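Local coordinates for protein AimR transcriptional regulator (Bacillus phage phi3T, PDB 5ZVV) that activates transcription of the aimX locus as a dimer, favouring phage lysis, and is switched by the arbitrium peptide to an inactive monomer, leading to lysogeny, at residues Q212-A217 against Y231-N236; T237-D242 against L270-N275; K292-R297 against S318-D323. All blocks are in the same frame, centred on the assembly; numbering follows the deposited sequence.

Contact 1 of 3, residues Q212-A217 against Y231-N236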
# COMPACT_ATOMS: atom_id res chain seq x y z
N GLN A 212 -2.41 23.31 -7.59
CA GLN A 212 -2.92 23.94 -6.38
C GLN A 212 -1.96 23.74 -5.21
O GLN A 212 -1.59 24.70 -4.53
CB GLN A 212 -4.30 23.37 -6.03
CG GLN A 212 -5.44 23.90 -6.87
CD GLN A 212 -6.77 23.25 -6.49
OE1 GLN A 212 -6.82 22.06 -6.18
NE2 GLN A 212 -7.84 24.03 -6.52
N HIS A 213 -1.56 22.49 -4.98
CA HIS A 213 -0.66 22.21 -3.86
C HIS A 213 0.70 22.88 -4.06
O HIS A 213 1.28 23.41 -3.11
CB HIS A 213 -0.49 20.70 -3.68
CG HIS A 213 -1.75 20.00 -3.25
ND1 HIS A 213 -2.37 20.26 -2.05
CD2 HIS A 213 -2.49 19.05 -3.86
CE1 HIS A 213 -3.44 19.50 -1.93
NE2 HIS A 213 -3.54 18.75 -3.02
N SER A 214 1.21 22.88 -5.29
CA SER A 214 2.51 23.49 -5.56
C SER A 214 2.46 25.00 -5.30
O SER A 214 3.33 25.56 -4.62
CB SER A 214 2.95 23.22 -7.00
OG SER A 214 3.08 21.83 -7.26
N ASN A 215 1.43 25.66 -5.83
CA ASN A 215 1.29 27.10 -5.63
C ASN A 215 1.11 27.43 -4.16
O ASN A 215 1.65 28.43 -3.67
CB ASN A 215 0.11 27.63 -6.45
CG ASN A 215 0.47 27.85 -7.91
OD1 ASN A 215 1.55 28.37 -8.22
ND2 ASN A 215 -0.43 27.47 -8.80
N ARG A 216 0.37 26.60 -3.43
CA ARG A 216 0.20 26.86 -2.00
C ARG A 216 1.53 26.71 -1.26
O ARG A 216 1.84 27.50 -0.36
CB ARG A 216 -0.86 25.93 -1.42
CG ARG A 216 -1.32 26.37 -0.05
CD ARG A 216 -2.62 25.74 0.39
NE ARG A 216 -2.98 26.22 1.72
CZ ARG A 216 -2.67 25.59 2.85
NH1 ARG A 216 -3.02 26.11 4.01
NH2 ARG A 216 -2.02 24.44 2.81
N ALA A 217 2.33 25.70 -1.64
CA ALA A 217 3.65 25.56 -1.05
C ALA A 217 4.51 26.79 -1.32
O ALA A 217 5.19 27.29 -0.41
CB ALA A 217 4.34 24.31 -1.59
N TYR A 231 8.04 24.55 -8.36
CA TYR A 231 8.07 24.96 -9.76
C TYR A 231 8.43 23.79 -10.67
O TYR A 231 7.93 23.72 -11.81
CB TYR A 231 9.06 26.11 -9.95
CG TYR A 231 8.50 27.44 -9.49
CD1 TYR A 231 7.45 28.05 -10.17
CD2 TYR A 231 9.02 28.08 -8.37
CE1 TYR A 231 6.93 29.25 -9.75
CE2 TYR A 231 8.51 29.29 -7.94
CZ TYR A 231 7.46 29.87 -8.64
OH TYR A 231 6.95 31.08 -8.22
N LEU A 232 9.28 22.88 -10.20
CA LEU A 232 9.53 21.64 -10.93
C LEU A 232 8.24 20.87 -11.15
O LEU A 232 7.98 20.37 -12.26
CB LEU A 232 10.55 20.80 -10.17
CG LEU A 232 11.31 19.72 -10.93
CD1 LEU A 232 12.20 20.34 -11.99
CD2 LEU A 232 12.13 18.87 -9.97
N THR A 233 7.39 20.78 -10.12
CA THR A 233 6.14 20.05 -10.25
C THR A 233 5.18 20.75 -11.21
O THR A 233 4.53 20.10 -12.03
CB THR A 233 5.48 19.87 -8.88
OG1 THR A 233 6.36 19.12 -8.02
CG2 THR A 233 4.16 19.12 -9.01
N ILE A 234 5.07 22.08 -11.11
CA ILE A 234 4.19 22.82 -12.01
C ILE A 234 4.61 22.60 -13.46
O ILE A 234 3.80 22.22 -14.33
CB ILE A 234 4.18 24.31 -11.64
CG1 ILE A 234 3.50 24.52 -10.28
CG2 ILE A 234 3.49 25.15 -12.72
CD1 ILE A 234 3.58 25.94 -9.75
N GLY A 235 5.90 22.83 -13.74
CA GLY A 235 6.41 22.57 -15.08
C GLY A 235 6.12 21.16 -15.54
O GLY A 235 5.79 20.93 -16.70
N ASN A 236 6.24 20.19 -14.63
CA ASN A 236 5.92 18.81 -14.98
C ASN A 236 4.45 18.66 -15.35
O ASN A 236 4.10 17.91 -16.27
CB ASN A 236 6.29 17.86 -13.84
CG ASN A 236 7.78 17.69 -13.68
OD1 ASN A 236 8.55 18.05 -14.57
ND2 ASN A 236 8.20 17.13 -12.56
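Ser214 and Ile234 face each other where two consecutive helices, 207-220 and 224-237, run back along one another as a helical hairpin of the kind that builds TPR-like solenoids, the clan to which AimR belongs. The axes of the two short segments come within 9.0 Å at 154° between their directions, so the pair is nearly antiparallel. The small Ser214 is consistent with this approach; its CA lies 6.7 Å from the CA of Ile234.

The contact across the hairpin is van der Waals packing, with no hydrogen bond from one segment to the other. CB of Ser214 rests against CG1 of Ile234 at 3.6 Å. Beyond it, the side chains of Ile234 and Asn215 cross at about a right angle, and CD1 of the isoleucine meets the side-chain amide oxygen of Asn215, OD1, at 3.5 Å.

The two hydroxyls of this interface each bond to a carbonyl oxygen of their own helix. Ser214 OG, beside its backbone N at chi1 -60°, bonds to the carbonyl oxygen of Ala210 one turn earlier. Thr233 OG1 does the same with Phe229 O and is also bonded to Asn199 OD1 of helix 184-203, which ties the hairpin to the preceding helix. The other branch of the threonine, CG2, is set anti to the backbone N by the first torsion (chi1 -61°), and from there the methyl meets the serine: Thr233 CG2 lies 3.4 Å from Ser214 OG.

Contact 2 of 3, residues T237-D242 against L270-N275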
# COMPACT_ATOMS: atom_id res chain seq x y z
N THR A 237 3.56 19.37 -14.65
CA THR A 237 2.15 19.31 -15.01
C THR A 237 1.86 19.97 -16.34
O THR A 237 0.79 19.73 -16.92
CB THR A 237 1.27 19.97 -13.94
OG1 THR A 237 1.54 21.37 -13.90
CG2 THR A 237 1.51 19.35 -12.57
N LEU A 238 2.78 20.80 -16.85
CA LEU A 238 2.56 21.48 -18.12
C LEU A 238 3.27 20.82 -19.31
O LEU A 238 3.26 21.38 -20.40
CB LEU A 238 2.98 22.94 -18.02
CG LEU A 238 2.15 23.82 -17.08
CD1 LEU A 238 2.86 25.14 -16.85
CD2 LEU A 238 0.76 24.04 -17.67
N ILE A 239 3.87 19.64 -19.12
CA ILE A 239 4.77 19.08 -20.13
C ILE A 239 4.05 18.85 -21.45
O ILE A 239 4.56 19.18 -22.53
CB ILE A 239 5.42 17.78 -19.61
CG1 ILE A 239 6.47 18.10 -18.54
CG2 ILE A 239 6.05 16.99 -20.75
CD1 ILE A 239 7.09 16.87 -17.92
N PHE A 240 2.85 18.27 -21.40
CA PHE A 240 2.13 17.90 -22.61
C PHE A 240 1.11 18.94 -23.06
O PHE A 240 0.43 18.72 -24.06
CB PHE A 240 1.43 16.55 -22.41
CG PHE A 240 2.37 15.44 -22.04
CD1 PHE A 240 3.07 14.75 -23.02
CD2 PHE A 240 2.56 15.09 -20.71
CE1 PHE A 240 3.94 13.73 -22.68
CE2 PHE A 240 3.43 14.08 -20.37
CZ PHE A 240 4.12 13.39 -21.35
N GLU A 241 1.00 20.07 -22.36
CA GLU A 241 0.03 21.10 -22.71
C GLU A 241 0.64 22.28 -23.46
O GLU A 241 0.12 22.68 -24.50
CB GLU A 241 -0.68 21.61 -21.44
CG GLU A 241 -1.56 20.58 -20.76
CD GLU A 241 -2.31 21.16 -19.57
OE1 GLU A 241 -2.25 22.39 -19.37
OE2 GLU A 241 -2.95 20.38 -18.84
N ASP A 242 1.73 22.84 -22.94
CA ASP A 242 2.29 24.07 -23.48
C ASP A 242 3.78 24.08 -23.22
O ASP A 242 4.21 24.00 -22.06
CB ASP A 242 1.61 25.29 -22.83
CG ASP A 242 1.96 26.60 -23.51
OD1 ASP A 242 3.11 26.76 -23.99
OD2 ASP A 242 1.09 27.49 -23.56
N LEU A 270 14.18 20.41 -18.34
CA LEU A 270 14.15 21.19 -19.57
C LEU A 270 14.60 20.37 -20.76
O LEU A 270 14.12 20.58 -21.88
CB LEU A 270 15.02 22.44 -19.42
CG LEU A 270 14.45 23.54 -18.52
CD1 LEU A 270 15.54 24.52 -18.12
CD2 LEU A 270 13.31 24.25 -19.23
N CYS A 271 15.51 19.42 -20.55
CA CYS A 271 15.98 18.56 -21.62
C CYS A 271 14.88 17.62 -22.09
O CYS A 271 14.66 17.45 -23.29
CB CYS A 271 17.21 17.77 -21.15
SG CYS A 271 17.94 16.71 -22.40
N PHE A 272 14.17 17.00 -21.14
CA PHE A 272 13.02 16.19 -21.49
C PHE A 272 11.96 17.02 -22.20
O PHE A 272 11.39 16.59 -23.20
CB PHE A 272 12.43 15.52 -20.25
CG PHE A 272 11.31 14.57 -20.55
CD1 PHE A 272 11.58 13.32 -21.10
CD2 PHE A 272 9.99 14.91 -20.30
CE1 PHE A 272 10.56 12.44 -21.38
CE2 PHE A 272 8.96 14.03 -20.59
CZ PHE A 272 9.25 12.79 -21.13
N LEU A 273 11.68 18.22 -21.68
CA LEU A 273 10.68 19.08 -22.30
C LEU A 273 11.03 19.39 -23.75
O LEU A 273 10.22 19.18 -24.66
CB LEU A 273 10.54 20.37 -21.50
CG LEU A 273 9.49 21.35 -22.01
CD1 LEU A 273 8.08 20.78 -21.81
CD2 LEU A 273 9.64 22.70 -21.33
N SER A 274 12.25 19.89 -23.99
CA SER A 274 12.63 20.30 -25.34
C SER A 274 12.75 19.10 -26.27
O SER A 274 12.49 19.23 -27.48
CB SER A 274 13.93 21.10 -25.31
OG SER A 274 15.00 20.33 -24.81
N ASN A 275 13.15 17.94 -25.75
CA ASN A 275 13.11 16.72 -26.55
C ASN A 275 11.68 16.37 -26.94
O ASN A 275 11.41 15.98 -28.09
CB ASN A 275 13.74 15.56 -25.79
CG ASN A 275 15.25 15.64 -25.75
OD1 ASN A 275 15.87 16.34 -26.56
ND2 ASN A 275 15.85 14.92 -24.82
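Ile239 meets two consecutive residues of helix 260-277, Phe272 and Leu273, in a buried apolar contact between an interhelical turn and a helix. Its CG2 methyl lies 4.2 Å from Phe272 CE2, approaching the ring obliquely, while the two side chains cross at roughly a right angle. Leu273 reaches the turn with its CD1 branch, which sits 3.9 Å from Ile239 O and touches the backbone more closely than it touches the isoleucine side chain. The CB of Leu273 leaves the helix alongside the turn rather than toward it, but with CG anti to the backbone N (chi1 -178°) the end of the chain comes nearer. The carbonyl oxygen beside this methyl is not left to apolar neighbours, since Ile239 O accepts a hydrogen bond from Trp277 NE1 farther along the same helix.

Behind this first shell, the turn packs on itself: Ile239 CG2 stands 3.9 Å above the plane of the Phe240 ring, over its centre, so a single methyl serves both aromatic rings. Tyr358 meets the Phe240 ring edge-to-face. Arg211 ties the turn down through a salt bridge to Glu241 and a hydrogen bond to Thr237 OG1. Asp242, at the N-cap of the next helix, makes weak bonds to the backbone N atoms of Asp244 and Glu245.

The segment 237-242 joins helix 224-237 to helix 243-252, whose Tyr250 touches Ile239 and whose Tyr243 touches Leu273. Helix 361-369 reaches both phenylalanines through Leu362, and helix 291-304 packs against Phe272 through Leu296.

Contact 3 of 3, residues K292-R297 against S318-D323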
# COMPACT_ATOMS: atom_id res chain seq x y z
N LYS A 292 18.82 8.44 -15.66
CA LYS A 292 17.84 9.34 -16.26
C LYS A 292 18.49 10.29 -17.26
O LYS A 292 17.95 10.51 -18.35
CB LYS A 292 17.11 10.14 -15.17
CG LYS A 292 16.01 11.03 -15.74
CD LYS A 292 15.28 11.82 -14.67
CE LYS A 292 14.18 12.68 -15.29
NZ LYS A 292 13.51 13.55 -14.29
N TYR A 293 19.65 10.85 -16.92
CA TYR A 293 20.28 11.81 -17.82
C TYR A 293 20.86 11.12 -19.04
O TYR A 293 20.88 11.70 -20.13
CB TYR A 293 21.35 12.60 -17.07
CG TYR A 293 20.80 13.28 -15.83
CD1 TYR A 293 19.51 13.78 -15.82
CD2 TYR A 293 21.57 13.40 -14.68
CE1 TYR A 293 18.99 14.39 -14.69
CE2 TYR A 293 21.06 14.00 -13.55
CZ TYR A 293 19.77 14.50 -13.56
OH TYR A 293 19.26 15.10 -12.44
N LEU A 294 21.32 9.87 -18.89
CA LEU A 294 21.68 9.06 -20.05
C LEU A 294 20.47 8.83 -20.95
O LEU A 294 20.58 8.92 -22.18
CB LEU A 294 22.27 7.73 -19.59
CG LEU A 294 23.72 7.75 -19.11
CD1 LEU A 294 24.15 6.36 -18.66
CD2 LEU A 294 24.63 8.27 -20.21
N GLN A 295 19.31 8.53 -20.35
CA GLN A 295 18.09 8.36 -21.12
C GLN A 295 17.74 9.63 -21.89
O GLN A 295 17.36 9.56 -23.06
CB GLN A 295 16.93 7.97 -20.21
CG GLN A 295 16.93 6.54 -19.73
CD GLN A 295 15.62 6.18 -19.05
OE1 GLN A 295 14.76 7.04 -18.86
NE2 GLN A 295 15.47 4.91 -18.70
N LEU A 296 17.85 10.78 -21.23
CA LEU A 296 17.54 12.05 -21.89
C LEU A 296 18.52 12.33 -23.02
O LEU A 296 18.12 12.84 -24.08
CB LEU A 296 17.55 13.18 -20.87
CG LEU A 296 16.40 13.08 -19.86
CD1 LEU A 296 16.48 14.17 -18.81
CD2 LEU A 296 15.08 13.13 -20.60
N ARG A 297 19.80 12.01 -22.83
CA ARG A 297 20.78 12.19 -23.88
C ARG A 297 20.49 11.29 -25.08
O ARG A 297 20.61 11.72 -26.23
CB ARG A 297 22.18 11.93 -23.33
CG ARG A 297 23.31 12.08 -24.34
CD ARG A 297 24.65 11.82 -23.69
NE ARG A 297 25.75 11.89 -24.65
CZ ARG A 297 27.02 11.63 -24.36
NH1 ARG A 297 27.36 11.29 -23.12
NH2 ARG A 297 27.94 11.72 -25.30
N SER A 318 20.71 -1.24 -20.62
CA SER A 318 20.09 -2.54 -20.42
C SER A 318 20.80 -3.35 -19.33
O SER A 318 20.17 -4.20 -18.69
CB SER A 318 20.08 -3.33 -21.73
OG SER A 318 21.38 -3.79 -22.05
N SER A 319 22.09 -3.11 -19.12
CA SER A 319 22.83 -3.77 -18.06
C SER A 319 22.74 -3.03 -16.73
O SER A 319 23.14 -3.59 -15.70
CB SER A 319 24.30 -3.94 -18.45
OG SER A 319 24.93 -2.69 -18.64
N ARG A 320 22.24 -1.80 -16.72
CA ARG A 320 22.06 -1.05 -15.49
C ARG A 320 20.78 -1.49 -14.79
O ARG A 320 19.90 -2.12 -15.38
CB ARG A 320 22.01 0.45 -15.77
CG ARG A 320 23.22 0.99 -16.52
CD ARG A 320 24.44 1.11 -15.62
NE ARG A 320 24.23 2.05 -14.53
CZ ARG A 320 24.42 3.37 -14.63
NH1 ARG A 320 24.81 3.90 -15.78
NH2 ARG A 320 24.21 4.15 -13.58
N ASP A 321 20.68 -1.13 -13.51
CA ASP A 321 19.53 -1.50 -12.69
C ASP A 321 18.47 -0.40 -12.79
O ASP A 321 18.23 0.38 -11.86
CB ASP A 321 19.97 -1.74 -11.24
CG ASP A 321 18.86 -2.30 -10.38
OD1 ASP A 321 17.81 -2.69 -10.93
OD2 ASP A 321 19.04 -2.37 -9.15
N GLN A 322 17.82 -0.36 -13.95
CA GLN A 322 16.71 0.56 -14.16
C GLN A 322 15.46 0.05 -13.44
O GLN A 322 15.14 -1.14 -13.51
CB GLN A 322 16.41 0.70 -15.65
CG GLN A 322 17.57 1.18 -16.50
CD GLN A 322 17.18 1.41 -17.95
OE1 GLN A 322 16.92 2.55 -18.35
NE2 GLN A 322 17.14 0.34 -18.74
N ASP A 323 14.76 0.95 -12.76
CA ASP A 323 13.50 0.56 -12.14
C ASP A 323 12.39 0.56 -13.19
O ASP A 323 12.62 0.84 -14.37
CB ASP A 323 13.18 1.46 -10.93
CG ASP A 323 12.87 2.91 -11.31
OD1 ASP A 323 12.70 3.23 -12.50
OD2 ASP A 323 12.79 3.74 -10.38
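Leu294 and Gln295 of helix 291-304 touch the turn that links helix 307-318 to helix 324-338, a packing of helix against interhelical loop within the all-helical, TPR-related part of AimR. The backbones stay well apart, with 11.1 Å between the CA atoms of Leu294 and Arg320, so long side chains span the gap.

Leu294 comes first, its CD1 lying 3.8 Å from Arg320 NH1. The leucine meets the guanidinium obliquely, and the two side chains cross at about a right angle. Bends at chi2 and chi3 fold the arginine chain on its way to this place, where NH1 finds its main polar partner in Asp289 O, just before the helix; an ion pair with Glu316 is long and weak. Leu294 also packs on Ile313 of helix 307-318.

One residue on, Gln295 carries the polar half of the contact. Its extended chain meets that of Gln322 coming from the opposite direction, and the two amide planes stand 78° apart. Gln295 NE2 donates to Glu326 O as well, so this buried amide nitrogen is bonded both to the turn and to the first turn of helix 324-338, which Asp323 caps through Glu326 N. Gln295 NE2 reaches Gln322 OE1 at 2.8 Å, with the acceptor close to the donor's amide plane and an N-H...O angle of 144°.

The three contacts follow one another along the chain, each closing before the next opens, consistent with the TPR-like, solenoid-type stacking of successive helices. Contact 1 passes directly into contact 2, because residues 231-236 adjoin 237-242 in sequence; their centres are 15 Å apart. Contacts 2 and 3 lie 19 Å apart between centres and touch through helices 260-277 and 291-304, where Phe272 CD1 packs 3.5 Å from Leu296 CD2. Contacts 1 and 3 do not touch, with centres 26 Å apart and nearest atoms about 7 Å apart. The second subunit of the dimer touches none of these six segments, which places all three contacts away from the dimer interface.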